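Local coordinates for AB hydrolase-1 domain-containing protein (Thermoplasma acidophilum DSM 1728, PDB 3BDI) that is an uncharacterised member of the alpha/beta hydrolase superfamily that probably hydrolyses a still unidentified substrate, at residues T14-R19 with G68-S73; A130-W135 with S156-V161. One frame throughout, in Å; residues are numbered along the deposited sequence.

Contact 1 (T14-R19 with G68-S73); sequences TRVFQR and GRSASS
Residues 69-73 run back along residues 14-17, the two directions 162° apart, and Ala71 N gives Arg15 O a nearly straight backbone hydrogen bond of 3.0 Å. A second bond uses a side chain: the hydroxyl of Ser70 accepts the N-H of Phe17, with OG 3.0 Å from N. The serine chi1 of -70° swings OG beside its own backbone N, where it also lies against CA of Val16. Ser70 OG has another partner in the carbonyl oxygen of Asp63, so one hydroxyl ties strand 14-21 to a residue just beyond the end of the neighbouring strand 57-62.

At the far end the hydroxyls of Thr14 and Ser73 meet at 2.9 Å between OG1 and OG, while a water bridges Thr14 OG1 to Ser72 O. Ser73 OG is also hydrogen-bonded to Tyr76 N. This is near the edge of the alpha/beta hydrolase sheet, one strand in from 5-11, where the loop leading from strand 57-62 to helix 83-96 passes along strand 14-21.

Beyond the serine, Arg69 lies side by side with Phe17, both pointing the same way. Its CD sits squarely over the ring face, 3.6 Å from the centroid, in a CH-pi contact; the guanidinium lies farther on, its plane turned 41° from the ring, and adds at most a weak cation-pi attraction. Phe8 of strand 5-11 also meets the Phe17 ring. On the more exposed side, a second water donates to Arg15 O and Arg69 O and accepts from Arg15 NH1, linking the extended arginine side chain to its own carbonyl.

Contact 2 (A130-W135 with S156-V161); sequences AVAPAW and SKDHVV
The loop that carries the presumed acid of a Ser-His-Asp triad, residues 156-161, packs here against the turn that follows strand 125-131. No hydrogen bond crosses between the two segments; Ala132 and Val161 supply most of the contact. Val161 spreads its two methyls over consecutive carbonyls: CG2 lies 3.6 Å from Ala132 O, and CG1 lies 3.7 Å from Pro133 O. The same CG2 reaches the methyl of Ala134 at 4.1 Å, and the CB atoms of Ala132 and Val161 pack 4.3 Å apart.

Ala132 CB also touches the carboxylate, 3.3 Å from Asp158 OD2. In alpha/beta hydrolases the acid sits on a loop after a late strand of the sheet, and Asp158, just beyond strand 150-155, fits that pattern: its OD2 is hydrogen-bonded to His186 ND1. The other oxygen is taken up by its own loop. Val160 N, 2.8 Å away, meets OD1 nearly along the C-O axis, which makes an Asx turn, and Val161 N, at 3.1 Å, comes from above the carboxylate plane. With chi1 at -170°, CG stands beside the carbonyl carbon, on the side where the chain curls round to bring up these two N-H groups. They fix the rotation of the carboxylate, leaving OD2 turned to His186, which also touches the side chains of Ala132 and Val161.

In the fold
Both contacts reach the same eight-stranded sheet, far apart across it: contact 1 lies by strand 14-21, next to the outermost strand 5-11, and contact 2 at the ends of the adjacent strands 125-131 and 150-155. Their centres are 25 Å apart and their nearest atoms about 13 Å, so neither touches the other. Contact 2 belongs to the likely active site, since Asp158 would complete a triad with His186 and Ser108 on the nucleophile elbow, which Ala134 touches. Contact 1 contains no member of that triad. The side chain of Ser72 is about 8 Å from a bound PEG, and that of Ala134 about 13 Å from one.

Contact 1 (T14-R19 with G68-S73)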
loop_
_atom_site.group_PDB
_atom_site.type_symbol
_atom_site.label_atom_id
_atom_site.label_comp_id
_atom_site.label_asym_id
_atom_site.label_seq_id
_atom_site.Cartn_x
_atom_site.Cartn_y
_atom_site.Cartn_z
ATOM N N THR A 14 -16.896 -6.666 -9.293
ATOM C CA THR A 14 -16.677 -5.221 -9.153
ATOM C C THR A 14 -15.687 -4.764 -10.196
ATOM O O THR A 14 -14.569 -5.319 -10.284
ATOM C CB THR A 14 -16.178 -4.889 -7.746
ATOM O OG1 THR A 14 -17.207 -5.218 -6.814
ATOM C CG2 THR A 14 -15.854 -3.378 -7.592
ATOM N N ARG A 15 -16.068 -3.739 -10.955
ATOM C CA ARG A 15 -15.229 -3.175 -11.995
ATOM C C ARG A 15 -14.183 -2.199 -11.443
ATOM O O ARG A 15 -14.503 -1.068 -11.083
ATOM C CB ARG A 15 -16.098 -2.511 -13.065
ATOM C CG ARG A 15 -15.386 -2.030 -14.321
ATOM C CD ARG A 15 -16.339 -1.363 -15.217
ATOM N NE ARG A 15 -15.803 -0.934 -16.502
ATOM C CZ ARG A 15 -15.459 0.315 -16.802
ATOM N NH1 ARG A 15 -15.509 1.290 -15.934
ATOM N NH2 ARG A 15 -15.030 0.562 -18.045
ATOM N N VAL A 16 -12.941 -2.653 -11.376
ATOM C CA VAL A 16 -11.846 -1.964 -10.729
ATOM C C VAL A 16 -10.937 -1.349 -11.778
ATOM O O VAL A 16 -10.486 -2.049 -12.681
ATOM C CB VAL A 16 -11.059 -2.966 -9.859
ATOM C CG1 VAL A 16 -9.814 -2.332 -9.265
ATOM C CG2 VAL A 16 -11.972 -3.470 -8.763
ATOM N N PHE A 17 -10.657 -0.060 -11.654
ATOM C CA PHE A 17 -9.618 0.581 -12.443
ATOM C C PHE A 17 -8.264 0.280 -11.829
ATOM O O PHE A 17 -8.085 0.351 -10.623
ATOM C CB PHE A 17 -9.809 2.097 -12.458
ATOM C CG PHE A 17 -8.719 2.843 -13.192
ATOM C CD1 PHE A 17 -8.640 2.753 -14.562
ATOM C CD2 PHE A 17 -7.790 3.645 -12.521
ATOM C CE1 PHE A 17 -7.643 3.384 -15.246
ATOM C CE2 PHE A 17 -6.794 4.308 -13.191
ATOM C CZ PHE A 17 -6.739 4.196 -14.591
ATOM N N GLN A 18 -7.297 -0.067 -12.678
ATOM C CA GLN A 18 -5.922 -0.195 -12.212
ATOM C C GLN A 18 -4.912 0.304 -13.190
ATOM O O GLN A 18 -5.151 0.359 -14.398
ATOM C CB GLN A 18 -5.586 -1.664 -11.840
ATOM C CG GLN A 18 -5.480 -2.609 -13.032
ATOM C CD GLN A 18 -5.060 -4.031 -12.623
ATOM O OE1 GLN A 18 -4.920 -4.331 -11.446
ATOM N NE2 GLN A 18 -4.929 -4.939 -13.592
ATOM N N ARG A 19 -3.762 0.634 -12.650
ATOM C CA ARG A 19 -2.549 0.989 -13.399
ATOM C C ARG A 19 -1.469 -0.006 -13.058
ATOM O O ARG A 19 -1.305 -0.363 -11.904
ATOM C CB ARG A 19 -2.104 2.386 -13.006
ATOM C CG ARG A 19 -3.252 3.395 -12.961
ATOM C CD ARG A 19 -2.775 4.757 -12.561
ATOM N NE ARG A 19 -2.099 5.451 -13.659
ATOM C CZ ARG A 19 -1.180 6.403 -13.478
ATOM N NH1 ARG A 19 -0.720 6.665 -12.263
ATOM N NH2 ARG A 19 -0.664 7.020 -14.541
ATOM N N GLY A 68 -12.074 6.932 -6.896
ATOM C CA GLY A 68 -11.470 7.141 -8.206
ATOM C C GLY A 68 -12.392 6.715 -9.326
ATOM O O GLY A 68 -13.517 7.182 -9.419
ATOM N N ARG A 69 -11.889 5.814 -10.164
ATOM C CA ARG A 69 -12.592 5.315 -11.356
ATOM C C ARG A 69 -13.250 3.942 -11.132
ATOM O O ARG A 69 -13.836 3.403 -12.051
ATOM C CB ARG A 69 -11.619 5.206 -12.531
ATOM C CG ARG A 69 -11.190 6.560 -13.042
ATOM C CD ARG A 69 -9.997 6.370 -14.002
ATOM N NE ARG A 69 -9.902 7.490 -14.912
ATOM C CZ ARG A 69 -9.258 8.633 -14.669
ATOM N NH1 ARG A 69 -8.690 8.872 -13.495
ATOM N NH2 ARG A 69 -9.322 9.594 -15.589
ATOM N N SER A 70 -13.202 3.410 -9.915
ATOM C CA SER A 70 -13.709 2.068 -9.638
ATOM C C SER A 70 -15.170 2.109 -9.207
ATOM O O SER A 70 -15.631 3.014 -8.504
ATOM C CB SER A 70 -12.872 1.383 -8.561
ATOM O OG SER A 70 -11.589 1.074 -9.087
ATOM N N ALA A 71 -15.891 1.059 -9.542
ATOM C CA ALA A 71 -17.289 0.975 -9.155
ATOM C C ALA A 71 -17.417 0.844 -7.664
ATOM O O ALA A 71 -16.513 0.288 -6.996
ATOM C CB ALA A 71 -17.929 -0.248 -9.867
ATOM N N SER A 72 -18.566 1.306 -7.147
ATOM C CA SER A 72 -18.954 0.951 -5.797
ATOM C C SER A 72 -19.112 -0.557 -5.667
ATOM O O SER A 72 -19.275 -1.272 -6.641
ATOM C CB SER A 72 -20.280 1.599 -5.496
ATOM O OG SER A 72 -20.166 3.030 -5.506
ATOM N N SER A 73 -19.060 -1.071 -4.451
ATOM C CA SER A 73 -19.037 -2.535 -4.258
ATOM C C SER A 73 -19.717 -2.938 -2.955
ATOM O O SER A 73 -19.322 -2.472 -1.878
ATOM C CB SER A 73 -17.623 -3.056 -4.242
ATOM O OG SER A 73 -17.623 -4.474 -4.031
HETATM O O HOH W 1 -19.604 -3.828 -7.522
HETATM O O HOH W 2 -15.256 1.056 -12.994
#

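Contact 2 (A130-W135 with S156-V161)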
loop_
_atom_site.group_PDB
_atom_site.type_symbol
_atom_site.label_atom_id
_atom_site.label_comp_id
_atom_site.label_asym_id
_atom_site.label_seq_id
_atom_site.Cartn_x
_atom_site.Cartn_y
_atom_site.Cartn_z
ATOM N N ALA A 130 3.887 1.088 4.896
ATOM C CA ALA A 130 2.702 1.787 5.379
ATOM C C ALA A 130 3.061 3.211 5.677
ATOM O O ALA A 130 3.972 3.494 6.477
ATOM C CB ALA A 130 2.137 1.093 6.614
ATOM N N VAL A 131 2.400 4.120 4.991
ATOM C CA VAL A 131 2.634 5.545 5.093
ATOM C C VAL A 131 1.565 6.117 6.015
ATOM O O VAL A 131 0.411 6.278 5.616
ATOM C CB VAL A 131 2.585 6.248 3.725
ATOM C CG1 VAL A 131 3.131 7.690 3.811
ATOM C CG2 VAL A 131 3.383 5.441 2.672
ATOM N N ALA A 132 1.942 6.389 7.273
ATOM C CA ALA A 132 1.021 6.916 8.280
ATOM C C ALA A 132 -0.319 6.190 8.260
ATOM O O ALA A 132 -1.384 6.788 8.069
ATOM C CB ALA A 132 0.874 8.425 8.199
ATOM N N PRO A 133 -0.289 4.872 8.503
ATOM C CA PRO A 133 -1.520 4.082 8.436
ATOM C C PRO A 133 -2.610 4.518 9.373
ATOM O O PRO A 133 -2.354 4.707 10.566
ATOM C CB PRO A 133 -1.054 2.677 8.807
ATOM C CG PRO A 133 0.286 2.863 9.538
ATOM C CD PRO A 133 0.889 4.044 8.834
ATOM N N ALA A 134 -3.800 4.725 8.824
ATOM C CA ALA A 134 -5.006 5.075 9.550
ATOM C C ALA A 134 -5.808 3.818 9.819
ATOM O O ALA A 134 -5.605 2.780 9.214
ATOM C CB ALA A 134 -5.823 6.044 8.720
ATOM N N TRP A 135 -6.682 3.920 10.817
ATOM C CA TRP A 135 -7.714 2.904 11.140
ATOM C C TRP A 135 -7.201 1.601 11.769
ATOM O O TRP A 135 -7.931 0.580 11.781
ATOM C CB TRP A 135 -8.600 2.577 9.922
ATOM C CG TRP A 135 -9.247 3.757 9.226
ATOM C CD1 TRP A 135 -9.291 5.060 9.644
ATOM C CD2 TRP A 135 -9.984 3.716 7.982
ATOM N NE1 TRP A 135 -9.972 5.836 8.731
ATOM C CE2 TRP A 135 -10.420 5.034 7.711
ATOM C CE3 TRP A 135 -10.308 2.694 7.079
ATOM C CZ2 TRP A 135 -11.180 5.367 6.573
ATOM C CZ3 TRP A 135 -11.074 3.022 5.935
ATOM C CH2 TRP A 135 -11.496 4.360 5.706
ATOM N N SER A 156 7.117 14.602 9.049
ATOM C CA SER A 156 7.431 15.252 10.339
ATOM C C SER A 156 6.350 16.214 10.759
ATOM O O SER A 156 6.197 16.477 11.954
ATOM C CB SER A 156 8.766 15.991 10.258
ATOM O OG SER A 156 8.718 17.095 9.394
ATOM N N LYS A 157 5.561 16.678 9.803
ATOM C CA LYS A 157 4.486 17.658 10.055
ATOM C C LYS A 157 3.094 17.014 10.020
ATOM O O LYS A 157 2.077 17.711 9.884
ATOM C CB LYS A 157 4.548 18.813 9.030
ATOM C CG LYS A 157 5.883 19.484 8.967
ATOM C CD LYS A 157 5.949 20.512 7.840
ATOM C CE LYS A 157 5.540 21.866 8.254
ATOM N NZ LYS A 157 6.267 22.884 7.397
ATOM N N ASP A 158 3.014 15.692 10.079
ATOM C CA ASP A 158 1.724 15.010 10.023
ATOM C C ASP A 158 0.936 15.203 11.314
ATOM O O ASP A 158 1.353 14.727 12.383
ATOM C CB ASP A 158 1.973 13.524 9.748
ATOM C CG ASP A 158 0.713 12.733 9.421
ATOM O OD1 ASP A 158 -0.442 13.212 9.665
ATOM O OD2 ASP A 158 0.868 11.581 8.982
ATOM N N HIS A 159 -0.188 15.884 11.197
ATOM C CA HIS A 159 -1.153 16.022 12.292
ATOM C C HIS A 159 -2.469 15.322 11.993
ATOM O O HIS A 159 -3.459 15.540 12.705
ATOM C CB HIS A 159 -1.399 17.510 12.581
ATOM C CG HIS A 159 -0.156 18.286 12.903
ATOM N ND1 HIS A 159 0.553 18.106 14.074
ATOM C CD2 HIS A 159 0.512 19.234 12.202
ATOM C CE1 HIS A 159 1.607 18.904 14.074
ATOM N NE2 HIS A 159 1.601 19.607 12.955
ATOM N N VAL A 160 -2.511 14.522 10.921
ATOM C CA VAL A 160 -3.700 13.737 10.568
ATOM C C VAL A 160 -3.708 12.410 11.317
ATOM O O VAL A 160 -4.735 11.988 11.913
ATOM C CB VAL A 160 -3.768 13.507 9.040
ATOM C CG1 VAL A 160 -4.909 12.523 8.641
ATOM C CG2 VAL A 160 -3.908 14.856 8.320
ATOM N N VAL A 161 -2.586 11.711 11.240
ATOM C CA VAL A 161 -2.366 10.518 12.024
ATOM C C VAL A 161 -1.156 10.840 12.886
ATOM O O VAL A 161 -0.041 10.992 12.397
ATOM C CB VAL A 161 -2.141 9.231 11.172
ATOM C CG1 VAL A 161 -1.838 8.029 12.069
ATOM C CG2 VAL A 161 -3.329 8.932 10.259
#